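Local coordinates for DUF2235 domain-containing protein (Pseudomonas aeruginosa, PDB 4O5P) that acts as the type VI secretion phospholipase effector Tle1, probably hydrolysing membrane phospholipids with an alpha/beta-hydrolase-type catalytic domain, at residues Tyr232-Ser237 against Ala419-Pro424; Ile603-Gly608 against Val699-Gly704; Pro502-Glu507 against Leu570-Leu575. All coordinates share one frame; numbering follows the deposited sequence.

Contact 1: residues Tyr232-Ser237 against Ala419-Pro424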
# COMPACT_ATOMS: atom_id res chain seq x y z
N TYR A 232 18.07 0.76 -4.55
CA TYR A 232 17.02 1.47 -5.28
C TYR A 232 15.75 0.69 -4.98
O TYR A 232 15.67 -0.51 -5.25
CB TYR A 232 17.35 1.49 -6.78
CG TYR A 232 18.81 1.86 -7.00
CD1 TYR A 232 19.80 0.88 -6.93
CD2 TYR A 232 19.20 3.18 -7.19
CE1 TYR A 232 21.13 1.20 -7.09
CE2 TYR A 232 20.54 3.51 -7.34
CZ TYR A 232 21.49 2.51 -7.29
OH TYR A 232 22.82 2.82 -7.44
N ILE A 233 14.78 1.37 -4.36
CA ILE A 233 13.62 0.70 -3.76
C ILE A 233 12.34 1.33 -4.29
O ILE A 233 12.19 2.54 -4.22
CB ILE A 233 13.62 0.87 -2.21
CG1 ILE A 233 14.98 0.52 -1.58
CG2 ILE A 233 12.49 0.06 -1.57
CD1 ILE A 233 15.29 -0.95 -1.51
N TYR A 234 11.42 0.52 -4.82
CA TYR A 234 10.16 1.04 -5.34
C TYR A 234 9.02 0.37 -4.57
O TYR A 234 9.08 -0.84 -4.32
CB TYR A 234 10.02 0.74 -6.85
CG TYR A 234 11.22 1.14 -7.70
CD1 TYR A 234 11.61 2.47 -7.81
CD2 TYR A 234 11.95 0.19 -8.39
CE1 TYR A 234 12.70 2.84 -8.58
CE2 TYR A 234 13.04 0.54 -9.16
CZ TYR A 234 13.41 1.86 -9.26
OH TYR A 234 14.50 2.21 -10.01
N GLY A 235 7.99 1.12 -4.19
CA GLY A 235 6.86 0.53 -3.50
C GLY A 235 5.54 1.17 -3.91
O GLY A 235 5.51 2.36 -4.22
N PHE A 236 4.46 0.40 -3.91
CA PHE A 236 3.13 1.01 -4.15
C PHE A 236 2.16 0.51 -3.10
O PHE A 236 2.16 -0.68 -2.77
CB PHE A 236 2.67 0.70 -5.60
CG PHE A 236 1.18 0.84 -5.87
CD1 PHE A 236 0.43 1.92 -5.37
CD2 PHE A 236 0.55 -0.10 -6.68
CE1 PHE A 236 -0.94 2.01 -5.66
CE2 PHE A 236 -0.81 0.00 -6.98
CZ PHE A 236 -1.56 1.05 -6.47
N SER A 237 1.36 1.42 -2.54
CA SER A 237 0.26 1.02 -1.63
C SER A 237 0.81 0.43 -0.35
O SER A 237 1.66 1.02 0.29
CB SER A 237 -0.69 0.03 -2.32
OG SER A 237 -1.91 -0.14 -1.58
N ALA A 419 19.65 4.96 -10.82
CA ALA A 419 19.06 3.61 -10.86
C ALA A 419 19.48 2.77 -12.07
O ALA A 419 19.56 3.28 -13.19
CB ALA A 419 17.53 3.69 -10.77
N PRO A 420 19.74 1.46 -11.85
CA PRO A 420 20.14 0.58 -12.94
C PRO A 420 18.95 0.26 -13.82
O PRO A 420 18.39 -0.84 -13.73
CB PRO A 420 20.63 -0.69 -12.22
CG PRO A 420 20.88 -0.25 -10.81
CD PRO A 420 19.81 0.77 -10.55
N LEU A 421 18.57 1.21 -14.67
CA LEU A 421 17.37 1.07 -15.49
C LEU A 421 17.69 0.86 -16.97
O LEU A 421 18.61 1.48 -17.52
CB LEU A 421 16.46 2.29 -15.32
CG LEU A 421 15.68 2.37 -14.02
CD1 LEU A 421 14.96 3.71 -13.85
CD2 LEU A 421 14.68 1.19 -13.96
N GLN A 422 16.93 -0.01 -17.63
CA GLN A 422 17.06 -0.16 -19.07
C GLN A 422 16.56 1.11 -19.75
O GLN A 422 15.74 1.85 -19.17
CB GLN A 422 16.27 -1.37 -19.56
CG GLN A 422 16.58 -2.68 -18.82
CD GLN A 422 15.50 -3.72 -18.99
OE1 GLN A 422 14.66 -3.61 -19.89
NE2 GLN A 422 15.49 -4.74 -18.12
N VAL A 423 17.05 1.39 -20.95
CA VAL A 423 16.49 2.47 -21.76
C VAL A 423 15.91 1.87 -23.02
O VAL A 423 16.20 0.71 -23.33
CB VAL A 423 17.55 3.53 -22.14
CG1 VAL A 423 18.28 4.01 -20.90
CG2 VAL A 423 18.54 2.94 -23.15
N PRO A 424 15.07 2.62 -23.74
CA PRO A 424 14.79 2.19 -25.11
C PRO A 424 16.05 2.33 -25.96
O PRO A 424 16.21 1.54 -26.88
CB PRO A 424 13.70 3.17 -25.57
CG PRO A 424 13.73 4.30 -24.59
CD PRO A 424 14.19 3.72 -23.30
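The carbonyl oxygen of Ala419, the residue beside the Tyr232 ring, is gripped by Asn30 ND2 and, more weakly, by Leu421 N, which lies 2.7 Å from Ala419 O across an inverse gamma turn centred on Pro420. Tyr232 and Tyr234 both hold CG anti to the carbonyl carbon (chi1 -45° and -50°), which sends their rings off strand 225-236 on the side of this turn. Pro420 CD sits over one face of the Tyr232 ring, 3.7 Å from the centroid and 15° off the ring normal, a CH-pi contact. Ala419 meets the same ring obliquely, its CA 3.7 Å from Tyr232 CD2. Tyr234 OH is 3.5 Å from Ala419 CB. From the opposite direction comes the end of Leu421, with Leu421 CD2 4.1 Å from Tyr234 OH. The strand then runs into Ser237, which hydrogen-bonds His379 in a geometry consistent with the nucleophile elbow of alpha/beta hydrolases. Contact between the segments is by packing, mostly carbon on carbon with the Tyr234 hydroxyl against methyl groups, so the loop after helix 403-416 is seated on the strand without a polar bond between them; Asn30 and His66 take up Ala419 O and Tyr232 OH.

Contact 2: residues Ile603-Gly608 against Val699-Gly704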
# COMPACT_ATOMS: atom_id res chain seq x y z
N ILE A 603 -14.56 -6.56 15.30
CA ILE A 603 -13.15 -6.25 15.10
C ILE A 603 -12.30 -7.49 15.35
O ILE A 603 -12.38 -8.11 16.42
CB ILE A 603 -12.66 -5.09 15.98
CG1 ILE A 603 -13.35 -3.78 15.57
CG2 ILE A 603 -11.14 -4.93 15.84
CD1 ILE A 603 -13.18 -2.66 16.57
N ASP A 604 -11.50 -7.87 14.34
CA ASP A 604 -10.66 -9.06 14.44
C ASP A 604 -9.26 -8.63 14.85
O ASP A 604 -8.46 -8.20 14.03
CB ASP A 604 -10.65 -9.81 13.12
CG ASP A 604 -9.72 -11.00 13.13
OD1 ASP A 604 -9.26 -11.41 14.22
OD2 ASP A 604 -9.45 -11.54 12.04
N LEU A 605 -8.97 -8.76 16.15
CA LEU A 605 -7.72 -8.27 16.69
C LEU A 605 -6.51 -9.12 16.29
O LEU A 605 -5.37 -8.79 16.64
CB LEU A 605 -7.83 -8.12 18.21
CG LEU A 605 -8.91 -7.05 18.44
CD1 LEU A 605 -10.09 -7.54 19.26
CD2 LEU A 605 -8.31 -5.76 19.00
N LEU A 606 -6.75 -10.20 15.55
CA LEU A 606 -5.68 -11.04 15.02
C LEU A 606 -5.05 -10.42 13.77
O LEU A 606 -3.92 -10.77 13.38
CB LEU A 606 -6.19 -12.46 14.71
CG LEU A 606 -6.62 -13.33 15.90
CD1 LEU A 606 -6.95 -14.75 15.45
CD2 LEU A 606 -5.56 -13.36 17.00
N LEU A 607 -5.78 -9.50 13.13
CA LEU A 607 -5.28 -8.81 11.93
C LEU A 607 -4.09 -7.89 12.24
O LEU A 607 -3.40 -7.43 11.33
CB LEU A 607 -6.39 -7.99 11.25
CG LEU A 607 -7.50 -8.77 10.53
CD1 LEU A 607 -8.50 -7.82 9.87
CD2 LEU A 607 -6.91 -9.72 9.49
N GLY A 608 -3.88 -7.61 13.52
CA GLY A 608 -2.72 -6.85 13.94
C GLY A 608 -2.70 -5.40 13.49
O GLY A 608 -1.69 -4.92 12.96
N VAL A 699 -9.31 6.50 19.02
CA VAL A 699 -8.82 5.13 18.93
C VAL A 699 -9.89 4.19 19.43
O VAL A 699 -10.34 4.31 20.57
CB VAL A 699 -7.52 4.90 19.72
CG1 VAL A 699 -7.10 3.45 19.60
CG2 VAL A 699 -6.41 5.82 19.22
N LEU A 700 -10.31 3.25 18.59
CA LEU A 700 -11.32 2.28 18.97
C LEU A 700 -10.63 1.01 19.44
O LEU A 700 -11.05 0.37 20.41
CB LEU A 700 -12.22 1.96 17.77
CG LEU A 700 -13.49 1.15 17.99
CD1 LEU A 700 -14.42 1.84 18.99
CD2 LEU A 700 -14.18 0.94 16.64
N ALA A 701 -9.55 0.66 18.74
CA ALA A 701 -8.80 -0.54 19.06
C ALA A 701 -7.35 -0.39 18.62
O ALA A 701 -7.06 0.13 17.54
CB ALA A 701 -9.44 -1.75 18.42
N THR A 702 -6.42 -0.86 19.45
CA THR A 702 -5.01 -0.79 19.12
C THR A 702 -4.25 -1.71 20.07
O THR A 702 -4.77 -2.05 21.14
CB THR A 702 -4.46 0.64 19.24
OG1 THR A 702 -3.15 0.71 18.68
CG2 THR A 702 -4.41 1.08 20.69
N ALA A 703 -3.05 -2.11 19.66
CA ALA A 703 -2.19 -2.98 20.45
C ALA A 703 -2.93 -4.26 20.87
O ALA A 703 -2.67 -4.81 21.93
CB ALA A 703 -1.68 -2.24 21.67
N GLY A 704 -3.87 -4.68 20.03
CA GLY A 704 -4.64 -5.90 20.25
C GLY A 704 -5.81 -5.81 21.21
O GLY A 704 -6.46 -6.83 21.50
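Leu605 pushes its side chain against the backbone of Gly704, and the two CA atoms come within 5.3 Å. The touching branch is CD2, 3.3 Å from Gly704 O and equally near the carbonyl carbon, so the methyl lies against the side of the C=O group. The chi2 of Leu605, 121°, is off the staggered values, consistent with a tight fit here. The same methyl reaches back to Ala701, with Leu605 CD2 4.2 Å from Ala701 CB. Ile603, two residues earlier, works at the other end: its CG1 branch carries CD1 to within 3.7 Å of Leu700 CD2, and Ile603 CD1 also stands 4.3 Å from Ala701 CB. Ala701 is thus touched by both larger side chains. The contact joins two antiparallel sheets, since strand 596-604 is an edge of a three-stranded sheet and strand 697-702 belongs to a four-stranded one. Leu700 and Ala701 both face Val611 in a classic beta bulge, where the chain turns a corner. Past Ile603 the strand ends in an Asx turn, with Leu606 N donating to Asp604 OD1 at 3.1 Å from above the carboxylate plane. Leu718 of strand 715-723 packs on both Ile603 and Leu700, and Trp182 NE1 bonds Leu605 O.

Contact 3: residues Pro502-Glu507 against Leu570-Leu575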
# COMPACT_ATOMS: atom_id res chain seq x y z
N PRO A 502 -17.03 -2.39 -20.61
CA PRO A 502 -17.21 -3.77 -21.08
C PRO A 502 -18.43 -4.41 -20.42
O PRO A 502 -18.73 -4.10 -19.26
CB PRO A 502 -15.91 -4.47 -20.65
CG PRO A 502 -14.90 -3.36 -20.47
CD PRO A 502 -15.72 -2.18 -19.97
N PRO A 503 -19.15 -5.26 -21.15
CA PRO A 503 -20.36 -5.87 -20.57
C PRO A 503 -19.98 -6.84 -19.46
O PRO A 503 -18.94 -7.49 -19.56
CB PRO A 503 -20.96 -6.64 -21.76
CG PRO A 503 -19.79 -6.94 -22.65
CD PRO A 503 -18.82 -5.79 -22.49
N ASP A 504 -20.80 -6.91 -18.41
CA ASP A 504 -20.48 -7.76 -17.27
C ASP A 504 -20.49 -9.23 -17.64
O ASP A 504 -21.24 -9.66 -18.51
CB ASP A 504 -21.47 -7.54 -16.11
CG ASP A 504 -21.32 -6.18 -15.47
OD1 ASP A 504 -20.32 -5.48 -15.73
OD2 ASP A 504 -22.22 -5.82 -14.68
N MSE A 505 -19.64 -10.00 -16.97
CA MSE A 505 -19.64 -11.43 -17.18
C MSE A 505 -20.99 -12.00 -16.76
O MSE A 505 -21.51 -11.65 -15.71
CB MSE A 505 -18.51 -12.09 -16.39
CG MSE A 505 -18.59 -13.59 -16.31
SE MSE A 505 -17.05 -14.33 -15.35
CE MSE A 505 -15.75 -14.16 -16.78
N PRO A 506 -21.56 -12.86 -17.61
CA PRO A 506 -22.82 -13.56 -17.30
C PRO A 506 -22.72 -14.32 -15.96
O PRO A 506 -21.62 -14.75 -15.58
CB PRO A 506 -22.97 -14.54 -18.47
CG PRO A 506 -22.20 -13.90 -19.60
CD PRO A 506 -21.03 -13.22 -18.94
N GLU A 507 -23.85 -14.49 -15.26
CA GLU A 507 -23.90 -15.08 -13.92
C GLU A 507 -23.34 -16.51 -13.88
O GLU A 507 -22.62 -16.89 -12.94
CB GLU A 507 -25.33 -15.06 -13.37
CG GLU A 507 -25.89 -13.66 -13.07
CD GLU A 507 -25.96 -12.74 -14.30
OE1 GLU A 507 -26.21 -13.25 -15.42
OE2 GLU A 507 -25.73 -11.51 -14.16
N LEU A 570 -17.58 -7.01 -13.30
CA LEU A 570 -18.93 -6.52 -13.03
C LEU A 570 -18.96 -4.99 -13.06
O LEU A 570 -19.69 -4.37 -12.29
CB LEU A 570 -19.44 -7.03 -11.68
CG LEU A 570 -19.49 -8.55 -11.45
CD1 LEU A 570 -20.01 -8.85 -10.06
CD2 LEU A 570 -20.34 -9.25 -12.49
N ASP A 571 -18.18 -4.40 -13.95
CA ASP A 571 -18.05 -2.94 -13.99
C ASP A 571 -19.36 -2.19 -14.25
O ASP A 571 -19.56 -1.11 -13.70
CB ASP A 571 -16.96 -2.52 -14.97
CG ASP A 571 -15.56 -2.88 -14.47
OD1 ASP A 571 -15.38 -2.97 -13.24
OD2 ASP A 571 -14.66 -3.04 -15.32
N GLN A 572 -20.25 -2.75 -15.06
CA GLN A 572 -21.54 -2.09 -15.27
C GLN A 572 -22.39 -2.03 -14.00
O GLN A 572 -22.81 -0.94 -13.59
CB GLN A 572 -22.33 -2.77 -16.40
CG GLN A 572 -21.58 -2.79 -17.72
CD GLN A 572 -22.34 -3.54 -18.79
OE1 GLN A 572 -22.77 -4.68 -18.57
NE2 GLN A 572 -22.52 -2.91 -19.96
N ARG A 573 -22.64 -3.18 -13.38
CA ARG A 573 -23.46 -3.21 -12.17
C ARG A 573 -22.81 -2.37 -11.08
O ARG A 573 -23.49 -1.65 -10.36
CB ARG A 573 -23.69 -4.66 -11.69
CG ARG A 573 -23.60 -4.90 -10.16
CD ARG A 573 -24.80 -4.36 -9.41
NE ARG A 573 -24.81 -4.66 -7.97
CZ ARG A 573 -24.84 -3.73 -7.01
NH1 ARG A 573 -24.86 -2.45 -7.32
NH2 ARG A 573 -24.86 -4.09 -5.73
N GLN A 574 -21.49 -2.45 -10.97
CA GLN A 574 -20.79 -1.73 -9.90
C GLN A 574 -20.78 -0.23 -10.12
O GLN A 574 -21.03 0.54 -9.19
CB GLN A 574 -19.38 -2.28 -9.73
CG GLN A 574 -19.36 -3.68 -9.14
CD GLN A 574 -17.98 -4.32 -9.15
OE1 GLN A 574 -17.04 -3.80 -9.76
NE2 GLN A 574 -17.87 -5.46 -8.48
N LEU A 575 -20.51 0.20 -11.35
CA LEU A 575 -20.58 1.64 -11.64
C LEU A 575 -22.00 2.19 -11.49
O LEU A 575 -22.18 3.24 -10.87
CB LEU A 575 -19.98 1.98 -13.02
CG LEU A 575 -18.47 1.86 -13.15
CD1 LEU A 575 -18.08 1.94 -14.61
CD2 LEU A 575 -17.75 2.94 -12.35
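The carboxylate of Asp504 takes two backbone N-H groups at the start of helix 571-587, one on each oxygen. Gln572 N donates to Asp504 OD1 at 2.8 Å, and Arg573 N donates to Asp504 OD2 at 3.0 Å with an N-H...O angle of 159°. Both oxygens use their syn lone pairs, so the carboxylate meets the amides with the side between its two oxygens, and the two bonds together should fix its rotation about chi2. Asp571 N is close to OD1 as well, but its angle is too poor for a bond. A third bond runs the other way: Asp504 N donates to Gln572 OE1 at 3.0 Å, approaching from above the amide's carbonyl plane, 57° out of it. Gln572 reaches that point with an extended chain beyond CG, crossing the aspartate obliquely, the amide and carboxylate planes 71° apart. Residues 502-505 have the backbone angles of a polyproline II stretch, and this extended chain passes across the N-terminal end of the helix, where first-turn amides have no earlier helical carbonyl to bind. The helix dipole and these N-H groups would be expected to stabilise the aspartate's negative charge. Around the polar core, the glutamine side chain lies along the backbone of Pro502 and Pro503: Gln572 CG is 3.5 Å from Pro502 O, and Gln572 CD is 3.5 Å from Pro503 CA. On the other flank, Leu570 CD2 comes to 4.2 Å from Asp504 CB and to the same distance from Met505 O. Met505, present as selenomethionine, turns its end away from helix 571-587 to pack on Trp513 of helix 507-528, and its backbone bonds that of Pro569. Asp571 OD2 accepts from Gln391 N, tying the first helical residue to a separate loop.

Contact 1 and contact 2 are buried and lie on opposite sides of the chain's centre, while contact 3 is at the surface, its centre about 26 Å from that of the chain. None touches another; their centres stand about 35 Å apart. Each links different elements: a loop to the central mixed sheet of the hydrolase-like core in contact 1, two small antiparallel sheets in contact 2, and a loop to a helix start in contact 3. Helix 571-587 of contact 3 leads along the chain into strand 596-604 of contact 2. Chemistry follows place: the buried pair rely on ring, proline and aliphatic packing across their segments, whereas the surface one depends on three hydrogen bonds involving backbone amides.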